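PDB 4ECN: leucine-rich repeat protein from Bacteroides thetaiotaomicron, which is of unknown function but carries leucine-rich repeats and DUF4458 domains and is probably an extracellular protein that binds other proteins. Local coordinates for residues L433-I444 with S458-W469; Y216-Y224 with A255-E263. One frame throughout, in Å; residues are numbered along the deposited sequence.

The two contacts belong to different parts of one chain and follow each other in sequence. Interaction 2 comes first and joins strands 214-227 and 251-259 of a DUF4458 domain, of a family grouped with transthyretin. Interaction 1 lies later, in the leucine-rich-repeat part, where strand 436-440 meets the loop after strand 452-456. Their centres are 37 Å apart and their nearest atoms about 20 Å, so they do not touch. Interaction 2 is buried and rests mainly on side chains, with one direct hydrogen bond. Interaction 1 is partly buried and leans more on backbone hydrogen bonds. No active site is known. The sodium ion bound by Gln314 and Val317 belongs to neither contact.

Interaction 1 of 2, residues L433-I444 with S458-W469; sequences LTNRITFISKAI and SPFTYDNIAVDW
Lys442 lies over one face of the Trp469 ring, just past strand 436-440, along which the loop after strand 452-456 runs in the leucine-rich-repeat part of the chain. Lys442 CG sits 3.8 Å from the centroid of the six-membered ring of Trp469 as a CH-pi contact. The lysine chain then bends at chi3 and chi4 (-79° and -78°), which brings NZ back over the same ring for a cation-pi contact. Trp469 NE1 hydrogen-bonds to Glu481. The Phe439 ring has Asn464 O over one face, while Asp468 O meets CZ at the ring edge. Ile440 points its CB toward the loop and lays CG1 and CD1 against CE2 of the Phe460 ring. Its backbone forms a single bridge with Ile465: Ile440 N donates to Asn464 O at 2.9 Å, and Ala466 N donates to Ile440 O at 2.8 Å. Further on, Lys442 N hydrogen-bonds to Asp468 O from above the carbonyl plane. At the other end, Leu433 CD1 packs on Pro459 CB. Asn435 OD1 takes two hydrogen bonds, both in the carbonyl plane: one from Ile437 N, which closes an Asx turn, and one of 2.6 Å from Ser458 OG.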
loop_
_atom_site.group_PDB
_atom_site.type_symbol
_atom_site.label_atom_id
_atom_site.label_comp_id
_atom_site.label_asym_id
_atom_site.label_seq_id
_atom_site.Cartn_x
_atom_site.Cartn_y
_atom_site.Cartn_z
ATOM N N LEU A 433 -12.433 -2.149 1.648
ATOM C CA LEU A 433 -12.189 -1.188 0.572
ATOM C C LEU A 433 -11.449 0.038 1.055
ATOM O O LEU A 433 -11.703 0.518 2.161
ATOM C CB LEU A 433 -13.524 -0.759 -0.062
ATOM C CG LEU A 433 -14.398 -1.904 -0.549
ATOM C CD1 LEU A 433 -15.760 -1.428 -0.892
ATOM C CD2 LEU A 433 -13.772 -2.616 -1.728
ATOM N N THR A 434 -10.547 0.556 0.195
ATOM C CA THR A 434 -9.772 1.783 0.423
ATOM C C THR A 434 -10.361 2.931 -0.408
ATOM O O THR A 434 -9.955 4.092 -0.261
ATOM C CB THR A 434 -8.278 1.587 0.090
ATOM O OG1 THR A 434 -8.104 1.302 -1.302
ATOM C CG2 THR A 434 -7.599 0.547 0.951
ATOM N N ASN A 435 -11.299 2.592 -1.301
ATOM C CA ASN A 435 -11.932 3.521 -2.235
ATOM C C ASN A 435 -13.271 2.958 -2.747
ATOM O O ASN A 435 -13.488 1.743 -2.647
ATOM C CB ASN A 435 -10.976 3.766 -3.413
ATOM C CG ASN A 435 -10.694 2.520 -4.236
ATOM O OD1 ASN A 435 -11.504 2.068 -5.065
ATOM N ND2 ASN A 435 -9.532 1.941 -4.029
ATOM N N ARG A 436 -14.124 3.816 -3.353
ATOM C CA ARG A 436 -15.387 3.375 -3.968
ATOM C C ARG A 436 -15.333 3.635 -5.514
ATOM O O ARG A 436 -16.301 4.140 -6.079
ATOM C CB ARG A 436 -16.648 4.038 -3.322
ATOM C CG ARG A 436 -16.882 3.870 -1.798
ATOM C CD ARG A 436 -17.024 2.414 -1.370
ATOM N NE ARG A 436 -17.432 2.209 0.030
ATOM C CZ ARG A 436 -16.617 2.166 1.089
ATOM N NH1 ARG A 436 -15.314 2.417 0.952
ATOM N NH2 ARG A 436 -17.107 1.927 2.298
ATOM N N ILE A 437 -14.195 3.270 -6.180
ATOM C CA ILE A 437 -14.008 3.390 -7.640
ATOM C C ILE A 437 -14.791 2.249 -8.298
ATOM O O ILE A 437 -14.394 1.093 -8.181
ATOM C CB ILE A 437 -12.505 3.399 -8.066
ATOM C CG1 ILE A 437 -11.726 4.574 -7.418
ATOM C CG2 ILE A 437 -12.375 3.428 -9.596
ATOM C CD1 ILE A 437 -10.199 4.600 -7.666
ATOM N N THR A 438 -15.907 2.570 -8.967
ATOM C CA THR A 438 -16.822 1.575 -9.554
ATOM C C THR A 438 -16.662 1.390 -11.080
ATOM O O THR A 438 -17.283 0.486 -11.641
ATOM C CB THR A 438 -18.293 1.945 -9.254
ATOM O OG1 THR A 438 -18.536 3.347 -9.477
ATOM C CG2 THR A 438 -18.705 1.564 -7.830
ATOM N N PHE A 439 -15.806 2.191 -11.737
ATOM C CA PHE A 439 -15.638 2.118 -13.190
ATOM C C PHE A 439 -14.269 2.640 -13.639
ATOM O O PHE A 439 -13.789 3.657 -13.129
ATOM C CB PHE A 439 -16.757 2.952 -13.883
ATOM C CG PHE A 439 -16.823 2.791 -15.382
ATOM C CD1 PHE A 439 -17.579 1.775 -15.954
ATOM C CD2 PHE A 439 -16.090 3.623 -16.220
ATOM C CE1 PHE A 439 -17.600 1.593 -17.336
ATOM C CE2 PHE A 439 -16.096 3.427 -17.604
ATOM C CZ PHE A 439 -16.862 2.426 -18.154
ATOM N N ILE A 440 -13.683 1.975 -14.649
ATOM C CA ILE A 440 -12.420 2.389 -15.268
ATOM C C ILE A 440 -12.635 2.526 -16.779
ATOM O O ILE A 440 -12.848 1.508 -17.433
ATOM C CB ILE A 440 -11.226 1.430 -14.964
ATOM C CG1 ILE A 440 -11.115 0.978 -13.484
ATOM C CG2 ILE A 440 -9.909 1.999 -15.515
ATOM C CD1 ILE A 440 -10.633 1.987 -12.481
ATOM N N SER A 441 -12.568 3.765 -17.329
ATOM C CA SER A 441 -12.680 4.075 -18.772
ATOM C C SER A 441 -11.752 3.206 -19.635
ATOM O O SER A 441 -10.642 2.920 -19.196
ATOM C CB SER A 441 -12.332 5.542 -19.016
ATOM O OG SER A 441 -12.219 5.812 -20.403
ATOM N N LYS A 442 -12.152 2.843 -20.871
ATOM C CA LYS A 442 -11.241 2.053 -21.727
ATOM C C LYS A 442 -10.122 2.974 -22.362
ATOM O O LYS A 442 -9.213 2.447 -23.018
ATOM C CB LYS A 442 -11.981 1.244 -22.817
ATOM C CG LYS A 442 -12.747 2.042 -23.866
ATOM C CD LYS A 442 -13.547 1.132 -24.823
ATOM C CE LYS A 442 -12.767 0.462 -25.940
ATOM N NZ LYS A 442 -12.476 1.392 -27.057
ATOM N N ALA A 443 -10.144 4.316 -22.082
ATOM C CA ALA A 443 -9.135 5.274 -22.535
ATOM C C ALA A 443 -7.710 4.887 -22.047
ATOM O O ALA A 443 -6.719 5.402 -22.564
ATOM C CB ALA A 443 -9.490 6.661 -22.045
ATOM N N ILE A 444 -7.615 3.955 -21.080
ATOM C CA ILE A 444 -6.370 3.402 -20.537
ATOM C C ILE A 444 -5.535 2.811 -21.725
ATOM O O ILE A 444 -4.306 2.859 -21.684
ATOM C CB ILE A 444 -6.736 2.344 -19.419
ATOM C CG1 ILE A 444 -7.429 3.004 -18.216
ATOM C CG2 ILE A 444 -5.582 1.490 -18.941
ATOM C CD1 ILE A 444 -6.667 4.178 -17.558
ATOM N N SER A 458 -10.916 -2.006 -4.503
ATOM C CA SER A 458 -12.000 -1.348 -5.241
ATOM C C SER A 458 -13.240 -2.248 -5.351
ATOM O O SER A 458 -13.116 -3.485 -5.420
ATOM C CB SER A 458 -11.532 -0.952 -6.639
ATOM O OG SER A 458 -10.632 0.147 -6.600
ATOM N N PRO A 459 -14.454 -1.648 -5.409
ATOM C CA PRO A 459 -15.664 -2.480 -5.489
ATOM C C PRO A 459 -16.150 -2.755 -6.920
ATOM O O PRO A 459 -17.261 -3.244 -7.059
ATOM C CB PRO A 459 -16.690 -1.630 -4.746
ATOM C CG PRO A 459 -16.298 -0.217 -5.060
ATOM C CD PRO A 459 -14.801 -0.212 -5.293
ATOM N N PHE A 460 -15.371 -2.456 -7.976
ATOM C CA PHE A 460 -15.860 -2.673 -9.347
ATOM C C PHE A 460 -16.002 -4.162 -9.703
ATOM O O PHE A 460 -15.386 -5.027 -9.075
ATOM C CB PHE A 460 -14.969 -1.989 -10.413
ATOM C CG PHE A 460 -13.465 -2.089 -10.264
ATOM C CD1 PHE A 460 -12.839 -3.330 -10.138
ATOM C CD2 PHE A 460 -12.666 -0.950 -10.333
ATOM C CE1 PHE A 460 -11.451 -3.420 -10.003
ATOM C CE2 PHE A 460 -11.277 -1.044 -10.212
ATOM C CZ PHE A 460 -10.678 -2.280 -10.054
ATOM N N THR A 461 -16.822 -4.431 -10.727
ATOM C CA THR A 461 -17.084 -5.757 -11.300
ATOM C C THR A 461 -16.116 -5.920 -12.504
ATOM O O THR A 461 -15.616 -4.914 -12.996
ATOM C CB THR A 461 -18.582 -5.918 -11.638
ATOM O OG1 THR A 461 -18.997 -4.884 -12.519
ATOM C CG2 THR A 461 -19.462 -5.878 -10.395
ATOM N N TYR A 462 -15.809 -7.157 -12.947
ATOM C CA TYR A 462 -14.770 -7.407 -13.964
ATOM C C TYR A 462 -15.075 -6.773 -15.348
ATOM O O TYR A 462 -14.150 -6.539 -16.137
ATOM C CB TYR A 462 -14.539 -8.922 -14.138
ATOM C CG TYR A 462 -15.530 -9.640 -15.031
ATOM C CD1 TYR A 462 -16.704 -10.184 -14.514
ATOM C CD2 TYR A 462 -15.263 -9.834 -16.383
ATOM C CE1 TYR A 462 -17.608 -10.868 -15.332
ATOM C CE2 TYR A 462 -16.158 -10.511 -17.210
ATOM C CZ TYR A 462 -17.331 -11.024 -16.683
ATOM O OH TYR A 462 -18.196 -11.678 -17.532
ATOM N N ASP A 463 -16.357 -6.519 -15.638
ATOM C CA ASP A 463 -16.829 -5.996 -16.920
ATOM C C ASP A 463 -16.777 -4.450 -16.966
ATOM O O ASP A 463 -17.112 -3.838 -17.990
ATOM C CB ASP A 463 -18.266 -6.505 -17.187
ATOM C CG ASP A 463 -19.278 -6.261 -16.071
ATOM O OD1 ASP A 463 -19.074 -6.793 -14.953
ATOM O OD2 ASP A 463 -20.323 -5.618 -16.345
ATOM N N ASN A 464 -16.345 -3.828 -15.863
ATOM C CA ASN A 464 -16.255 -2.380 -15.755
ATOM C C ASN A 464 -14.806 -1.903 -15.684
ATOM O O ASN A 464 -14.571 -0.704 -15.494
ATOM C CB ASN A 464 -17.026 -1.920 -14.537
ATOM C CG ASN A 464 -18.499 -1.876 -14.800
ATOM O OD1 ASN A 464 -18.948 -1.984 -15.940
ATOM N ND2 ASN A 464 -19.275 -1.667 -13.757
ATOM N N ILE A 465 -13.847 -2.830 -15.899
ATOM C CA ILE A 465 -12.423 -2.519 -15.880
ATOM C C ILE A 465 -11.935 -2.377 -17.322
ATOM O O ILE A 465 -11.596 -3.381 -17.962
ATOM C CB ILE A 465 -11.557 -3.554 -15.084
ATOM C CG1 ILE A 465 -12.197 -3.973 -13.746
ATOM C CG2 ILE A 465 -10.126 -3.031 -14.887
ATOM C CD1 ILE A 465 -11.584 -5.200 -13.134
ATOM N N ALA A 466 -11.892 -1.118 -17.811
ATOM C CA ALA A 466 -11.399 -0.662 -19.121
ATOM C C ALA A 466 -12.007 -1.454 -20.290
ATOM O O ALA A 466 -11.304 -1.823 -21.238
ATOM C CB ALA A 466 -9.884 -0.749 -19.162
ATOM N N VAL A 467 -13.334 -1.642 -20.239
ATOM C CA VAL A 467 -14.114 -2.355 -21.247
ATOM C C VAL A 467 -14.892 -1.337 -22.135
ATOM O O VAL A 467 -15.067 -1.580 -23.337
ATOM C CB VAL A 467 -15.062 -3.361 -20.539
ATOM C CG1 VAL A 467 -16.060 -4.005 -21.498
ATOM C CG2 VAL A 467 -14.273 -4.427 -19.801
ATOM N N ASP A 468 -15.338 -0.207 -21.544
ATOM C CA ASP A 468 -16.147 0.805 -22.248
ATOM C C ASP A 468 -15.751 2.243 -21.954
ATOM O O ASP A 468 -14.981 2.497 -21.025
ATOM C CB ASP A 468 -17.624 0.651 -21.845
ATOM C CG ASP A 468 -18.228 -0.633 -22.342
ATOM O OD1 ASP A 468 -18.397 -0.765 -23.575
ATOM O OD2 ASP A 468 -18.471 -1.537 -21.506
ATOM N N TRP A 469 -16.311 3.190 -22.733
ATOM C CA TRP A 469 -16.153 4.602 -22.453
ATOM C C TRP A 469 -16.928 4.936 -21.191
ATOM O O TRP A 469 -18.019 4.380 -20.973
ATOM C CB TRP A 469 -16.624 5.502 -23.611
ATOM C CG TRP A 469 -16.038 5.248 -24.969
ATOM C CD1 TRP A 469 -16.731 5.063 -26.129
ATOM C CD2 TRP A 469 -14.649 5.234 -25.327
ATOM N NE1 TRP A 469 -15.862 4.939 -27.188
ATOM C CE2 TRP A 469 -14.579 5.021 -26.724
ATOM C CE3 TRP A 469 -13.457 5.386 -24.606
ATOM C CZ2 TRP A 469 -13.365 4.914 -27.405
ATOM C CZ3 TRP A 469 -12.253 5.268 -25.280
ATOM C CH2 TRP A 469 -12.214 5.018 -26.660
HETATM O O HOH W 1 -15.243 -0.505 -18.614
#

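Interaction 2 of 2, residues Y216-Y224 with A255-E263; sequences YQVVAYTTY and ANVPIQLKE
The Tyr221 ring carries Ile259 CD1 over one face, 3.9 Å from the ring centroid, a CH-pi contact. The methyl is offset toward the rim and comes closest to CE1 of the tyrosine. Pro258 O approaches CE2 of the same ring obliquely, at 3.3 Å. With chi1 at 69°, the Tyr221 side chain leaves its strand flanked by its own N and C, and the ring reaches across to just past the end of the other strand. There Gln260 N donates to Tyr221 OH at 2.7 Å with an N-H...O angle of 154°. Glu235 is a second hydrogen-bond partner of this hydroxyl, and the tyrosine is buried. Strands 214-227 and 251-259 belong to one mixed sheet of the DUF4458 domain, of a family grouped with transthyretin, but are not paired with each other. Their local axes run roughly parallel, 23° apart and 7.0 Å at closest approach, so side chains fill the gap. Val218 CG2 touches Val257 CG2 and comes to 3.3 Å from Asn256 O. Thr223 CG2 and Ile259 CD1 meet tip to tip, while Thr223 OG1 hydrogen-bonds to Tyr150. A water links the two backbones, accepting from Val218 N and donating to Asn256 O, 2.9 Å from each.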
loop_
_atom_site.group_PDB
_atom_site.type_symbol
_atom_site.label_atom_id
_atom_site.label_comp_id
_atom_site.label_asym_id
_atom_site.label_seq_id
_atom_site.Cartn_x
_atom_site.Cartn_y
_atom_site.Cartn_z
ATOM N N TYR A 216 -3.849 43.255 -9.497
ATOM C CA TYR A 216 -4.003 41.961 -10.131
ATOM C C TYR A 216 -3.358 41.883 -11.483
ATOM O O TYR A 216 -3.036 42.902 -12.080
ATOM C CB TYR A 216 -5.507 41.665 -10.328
ATOM C CG TYR A 216 -6.311 41.575 -9.063
ATOM C CD1 TYR A 216 -6.726 42.727 -8.393
ATOM C CD2 TYR A 216 -6.743 40.348 -8.579
ATOM C CE1 TYR A 216 -7.478 42.651 -7.224
ATOM C CE2 TYR A 216 -7.501 40.257 -7.414
ATOM C CZ TYR A 216 -7.869 41.412 -6.743
ATOM O OH TYR A 216 -8.610 41.323 -5.602
ATOM N N GLN A 217 -3.294 40.658 -12.003
ATOM C CA GLN A 217 -2.926 40.283 -13.355
ATOM C C GLN A 217 -3.778 39.107 -13.791
ATOM O O GLN A 217 -4.009 38.199 -12.978
ATOM C CB GLN A 217 -1.445 39.939 -13.481
ATOM C CG GLN A 217 -0.488 41.109 -13.493
ATOM C CD GLN A 217 0.901 40.576 -13.691
ATOM O OE1 GLN A 217 1.530 40.049 -12.753
ATOM N NE2 GLN A 217 1.368 40.610 -14.943
ATOM N N VAL A 218 -4.234 39.097 -15.063
ATOM C CA VAL A 218 -4.940 37.939 -15.595
ATOM C C VAL A 218 -3.844 36.882 -15.824
ATOM O O VAL A 218 -2.819 37.192 -16.432
ATOM C CB VAL A 218 -5.811 38.246 -16.839
ATOM C CG1 VAL A 218 -6.375 36.962 -17.447
ATOM C CG2 VAL A 218 -6.960 39.179 -16.467
ATOM N N VAL A 219 -4.013 35.680 -15.244
ATOM C CA VAL A 219 -2.998 34.632 -15.301
ATOM C C VAL A 219 -3.474 33.411 -16.161
ATOM O O VAL A 219 -2.669 32.518 -16.461
ATOM C CB VAL A 219 -2.561 34.186 -13.873
ATOM C CG1 VAL A 219 -1.837 35.322 -13.158
ATOM C CG2 VAL A 219 -3.724 33.653 -13.034
ATOM N N ALA A 220 -4.744 33.400 -16.591
ATOM C CA ALA A 220 -5.274 32.325 -17.444
ATOM C C ALA A 220 -6.663 32.650 -17.989
ATOM O O ALA A 220 -7.422 33.394 -17.361
ATOM C CB ALA A 220 -5.335 31.009 -16.668
ATOM N N TYR A 221 -7.013 32.055 -19.138
ATOM C CA TYR A 221 -8.355 32.209 -19.713
ATOM C C TYR A 221 -8.735 30.990 -20.564
ATOM O O TYR A 221 -7.870 30.252 -21.064
ATOM C CB TYR A 221 -8.504 33.502 -20.561
ATOM C CG TYR A 221 -7.704 33.484 -21.846
ATOM C CD1 TYR A 221 -8.236 32.939 -23.015
ATOM C CD2 TYR A 221 -6.390 33.946 -21.879
ATOM C CE1 TYR A 221 -7.478 32.850 -24.182
ATOM C CE2 TYR A 221 -5.627 33.869 -23.041
ATOM C CZ TYR A 221 -6.180 33.333 -24.194
ATOM O OH TYR A 221 -5.447 33.281 -25.352
ATOM N N THR A 222 -10.051 30.817 -20.739
ATOM C CA THR A 222 -10.682 29.845 -21.617
ATOM C C THR A 222 -11.732 30.618 -22.411
ATOM O O THR A 222 -12.615 31.241 -21.808
ATOM C CB THR A 222 -11.233 28.639 -20.851
ATOM O OG1 THR A 222 -10.181 28.036 -20.102
ATOM C CG2 THR A 222 -11.816 27.602 -21.771
ATOM N N THR A 223 -11.596 30.639 -23.753
ATOM C CA THR A 223 -12.581 31.311 -24.616
ATOM C C THR A 223 -13.566 30.262 -25.178
ATOM O O THR A 223 -13.194 29.100 -25.371
ATOM C CB THR A 223 -11.917 32.132 -25.738
ATOM O OG1 THR A 223 -10.943 31.332 -26.398
ATOM C CG2 THR A 223 -11.276 33.417 -25.231
ATOM N N TYR A 224 -14.821 30.684 -25.429
ATOM C CA TYR A 224 -15.885 29.826 -25.953
ATOM C C TYR A 224 -16.621 30.423 -27.162
ATOM O O TYR A 224 -16.834 31.633 -27.234
ATOM C CB TYR A 224 -16.935 29.544 -24.867
ATOM C CG TYR A 224 -16.383 28.897 -23.624
ATOM C CD1 TYR A 224 -16.248 27.514 -23.533
ATOM C CD2 TYR A 224 -16.006 29.664 -22.525
ATOM C CE1 TYR A 224 -15.716 26.914 -22.394
ATOM C CE2 TYR A 224 -15.480 29.076 -21.379
ATOM C CZ TYR A 224 -15.338 27.701 -21.315
ATOM O OH TYR A 224 -14.815 27.126 -20.180
ATOM N N ALA A 255 -9.677 45.827 -18.043
ATOM C CA ALA A 255 -8.573 45.027 -17.505
ATOM C C ALA A 255 -8.074 44.078 -18.606
ATOM O O ALA A 255 -8.892 43.455 -19.280
ATOM C CB ALA A 255 -9.052 44.267 -16.272
ATOM N N ASN A 256 -6.757 43.983 -18.810
ATOM C CA ASN A 256 -6.192 43.227 -19.934
ATOM C C ASN A 256 -6.356 41.665 -19.887
ATOM O O ASN A 256 -5.799 40.998 -19.018
ATOM C CB ASN A 256 -4.696 43.512 -20.077
ATOM C CG ASN A 256 -4.078 42.901 -21.319
ATOM O OD1 ASN A 256 -2.978 42.321 -21.266
ATOM N ND2 ASN A 256 -4.778 43.015 -22.473
ATOM N N VAL A 257 -7.015 41.106 -20.926
ATOM C CA VAL A 257 -7.136 39.672 -21.169
ATOM C C VAL A 257 -6.404 39.419 -22.508
ATOM O O VAL A 257 -6.982 39.652 -23.575
ATOM C CB VAL A 257 -8.592 39.146 -21.134
ATOM C CG1 VAL A 257 -8.641 37.645 -21.404
ATOM C CG2 VAL A 257 -9.262 39.465 -19.799
ATOM N N PRO A 258 -5.100 39.045 -22.459
ATOM C CA PRO A 258 -4.314 38.886 -23.699
ATOM C C PRO A 258 -4.612 37.586 -24.473
ATOM O O PRO A 258 -3.997 36.541 -24.221
ATOM C CB PRO A 258 -2.867 38.883 -23.189
ATOM C CG PRO A 258 -2.951 38.347 -21.826
ATOM C CD PRO A 258 -4.262 38.820 -21.264
ATOM N N ILE A 259 -5.493 37.685 -25.481
ATOM C CA ILE A 259 -5.896 36.547 -26.309
ATOM C C ILE A 259 -4.727 36.167 -27.232
ATOM O O ILE A 259 -4.129 37.040 -27.848
ATOM C CB ILE A 259 -7.198 36.869 -27.081
ATOM C CG1 ILE A 259 -8.349 37.267 -26.110
ATOM C CG2 ILE A 259 -7.616 35.722 -28.025
ATOM C CD1 ILE A 259 -8.747 36.240 -25.027
ATOM N N GLN A 260 -4.397 34.864 -27.295
ATOM C CA GLN A 260 -3.261 34.333 -28.054
ATOM C C GLN A 260 -3.632 33.782 -29.431
ATOM O O GLN A 260 -2.794 33.843 -30.343
ATOM C CB GLN A 260 -2.590 33.196 -27.263
ATOM C CG GLN A 260 -2.065 33.593 -25.889
ATOM C CD GLN A 260 -0.999 34.657 -25.939
ATOM O OE1 GLN A 260 0.012 34.535 -26.645
ATOM N NE2 GLN A 260 -1.195 35.710 -25.152
ATOM N N LEU A 261 -4.853 33.190 -29.557
ATOM C CA LEU A 261 -5.385 32.528 -30.760
ATOM C C LEU A 261 -4.427 31.419 -31.169
ATOM O O LEU A 261 -3.905 31.408 -32.289
ATOM C CB LEU A 261 -5.626 33.509 -31.927
ATOM C CG LEU A 261 -6.489 34.734 -31.656
ATOM C CD1 LEU A 261 -6.256 35.796 -32.712
ATOM C CD2 LEU A 261 -7.949 34.382 -31.556
ATOM N N LYS A 262 -4.116 30.544 -30.213
ATOM C CA LYS A 262 -3.182 29.448 -30.432
ATOM C C LYS A 262 -3.813 28.099 -30.064
ATOM O O LYS A 262 -4.958 28.023 -29.596
ATOM C CB LYS A 262 -1.887 29.658 -29.614
ATOM C CG LYS A 262 -1.097 30.916 -29.914
ATOM C CD LYS A 262 0.087 31.019 -28.957
ATOM C CE LYS A 262 0.846 32.320 -29.075
ATOM N NZ LYS A 262 1.900 32.443 -28.030
ATOM N N GLU A 263 -3.055 27.028 -30.295
ATOM C CA GLU A 263 -3.473 25.692 -29.933
ATOM C C GLU A 263 -3.180 25.530 -28.457
ATOM O O GLU A 263 -2.149 26.024 -27.996
ATOM C CB GLU A 263 -2.739 24.670 -30.818
ATOM C CG GLU A 263 -3.457 23.337 -30.982
ATOM C CD GLU A 263 -3.025 22.570 -32.221
ATOM O OE1 GLU A 263 -1.881 22.061 -32.240
ATOM O OE2 GLU A 263 -3.825 22.498 -33.184
HETATM O O HOH W 2 -4.358 41.590 -16.604
#